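Local structure of amino acid amide racemase (6GIO) at residues Ala297-Pro300 against Val301-Ala304. The protein is an amino acid amide racemase of the class-III aminotransferase family, a fold-type I enzyme that binds pyridoxal-5'-phosphate. Residues are numbered along the deposited sequence; the frame is centred on the assembly and turned at random.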
ATOM      1  N   ALA C 297      -5.542   4.638  -3.408  1.00 21.39           N
ATOM      2  CA  ALA C 297      -5.982   3.406  -4.057  1.00 21.70           C
ATOM      3  C   ALA C 297      -6.937   3.710  -5.211  1.00 20.98           C
ATOM      4  O   ALA C 297      -7.824   4.577  -5.105  1.00 20.19           O
ATOM      5  CB  ALA C 297      -6.673   2.484  -3.055  1.00 23.25           C
ATOM      6  N   GLY C 298      -6.739   2.991  -6.315  1.00 20.37           N
ATOM      7  CA  GLY C 298      -7.590   3.126  -7.481  1.00 21.42           C
ATOM      8  C   GLY C 298      -7.318   4.408  -8.215  1.00 20.26           C
ATOM      9  O   GLY C 298      -8.175   4.879  -8.940  1.00 18.21           O
ATOM     10  N   ASN C 299      -6.102   4.963  -8.034  1.00 19.80           N
ATOM     11  CA  ASN C 299      -5.760   6.204  -8.648  1.00 19.85           C
ATOM     12  C   ASN C 299      -5.634   5.904 -10.134  1.00 21.06           C
ATOM     13  O   ASN C 299      -5.367   4.774 -10.516  1.00 21.84           O
ATOM     14  CB  ASN C 299      -4.439   6.767  -8.091  1.00 20.90           C
ATOM     15  CG  ASN C 299      -3.269   5.876  -8.391  1.00 20.12           C
ATOM     16  OD1 ASN C 299      -2.774   5.872  -9.529  1.00 19.79           O
ATOM     17  ND2 ASN C 299      -2.864   5.043  -7.395  1.00 20.49           N
ATOM     18  N   PRO C 300      -5.857   6.920 -10.980  1.00 20.97           N
ATOM     19  CA  PRO C 300      -5.965   6.710 -12.411  1.00 20.87           C
ATOM     20  C   PRO C 300      -4.667   6.287 -13.112  1.00 21.01           C
ATOM     21  O   PRO C 300      -4.728   5.695 -14.207  1.00 20.24           O
ATOM     22  CB  PRO C 300      -6.437   8.056 -12.910  1.00 22.93           C
ATOM     23  CG  PRO C 300      -6.028   9.045 -11.879  1.00 21.93           C
ATOM     24  CD  PRO C 300      -6.162   8.300 -10.591  1.00 21.40           C
ATOM     25  N   VAL C 301      -3.516   6.551 -12.488  1.00 19.77           N
ATOM     26  CA  VAL C 301      -2.224   6.195 -13.082  1.00 19.25           C
ATOM     27  C   VAL C 301      -1.938   4.696 -12.969  1.00 21.11           C
ATOM     28  O   VAL C 301      -1.665   4.033 -13.970  1.00 25.58           O
ATOM     29  CB  VAL C 301      -1.100   7.015 -12.439  1.00 19.50           C
ATOM     30  CG1 VAL C 301       0.243   6.628 -13.022  1.00 20.47           C
ATOM     31  CG2 VAL C 301      -1.368   8.511 -12.666  1.00 20.23           C
ATOM     32  N   ALA C 302      -2.048   4.151 -11.753  1.00 19.02           N
ATOM     33  CA  ALA C 302      -1.788   2.764 -11.498  1.00 17.41           C
ATOM     34  C   ALA C 302      -2.823   1.943 -12.213  1.00 18.04           C
ATOM     35  O   ALA C 302      -2.451   0.937 -12.807  1.00 17.68           O
ATOM     36  CB  ALA C 302      -1.834   2.481  -9.999  1.00 17.53           C
ATOM     37  N   THR C 303      -4.105   2.372 -12.179  1.00 18.29           N
ATOM     38  CA  THR C 303      -5.164   1.568 -12.849  1.00 19.29           C
ATOM     39  C   THR C 303      -5.032   1.592 -14.360  1.00 19.90           C
ATOM     40  O   THR C 303      -5.279   0.572 -15.002  1.00 22.96           O
ATOM     41  CB  THR C 303      -6.606   1.927 -12.422  1.00 19.98           C
ATOM     42  OG1 THR C 303      -6.867   3.304 -12.639  1.00 21.12           O
ATOM     43  CG2 THR C 303      -6.801   1.649 -10.955  1.00 20.95           C
ATOM     44  N   ALA C 304      -4.611   2.725 -14.935  1.00 20.72           N
ATOM     45  CA  ALA C 304      -4.321   2.757 -16.362  1.00 22.00           C
ATOM     46  C   ALA C 304      -3.198   1.743 -16.722  1.00 22.94           C
ATOM     47  O   ALA C 304      -3.315   1.022 -17.720  1.00 22.31           O
ATOM     48  CB  ALA C 304      -3.976   4.169 -16.848  1.00 21.97           C
TER
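Asn299 caps the first turn of helix 300-315, its OD1 accepting from the backbone N-H groups of Val301 and Ala302. It is the N-cap residue, and Pro300, which has no N-H to offer, takes the first helical position. From CB outward, the asparagine side chain turns at once: chi1 of 64° sets CG between the backbone N and the carbonyl carbon, which brings OD1 to the N-H groups of the first turn. CG itself lies 4.0 Å from Ala302 CB, a loose touch. At the tip the two ends of the amide divide the work. OD1 accepts a nearly straight bond from Ala302 N at 2.9 Å (N-H...O angle 178°), the donor tilted from the carbonyl plane, and a weak, bent one from Val301 N. ND2 donates to Thr296 O, three residues earlier in the same loop, which helps fix which way round the amide sits; it also lies 3.8 Å from the methyl CB of Ala302. Pro274 of the second subunit packs against Asn299, which places this buried cap at the subunit boundary, with a bound pyridoxal-5'-phosphate about 10 Å from the side chain.

The backbone carbonyl of Asn299 continues the turn. Its O accepts the helical bond from Thr303 N at 3.2 Å and a second bond from Thr303 OG1, which stands well above the carbonyl plane. The side chain of Thr303 also packs on Ala86, Ala87 and Leu90 of helix 85-97, while Gly298 O is held by Asn84 ND2. Gly298 runs at a positive phi of 74°, and its CA rests 3.9 Å from the methyl CG2 of Thr303.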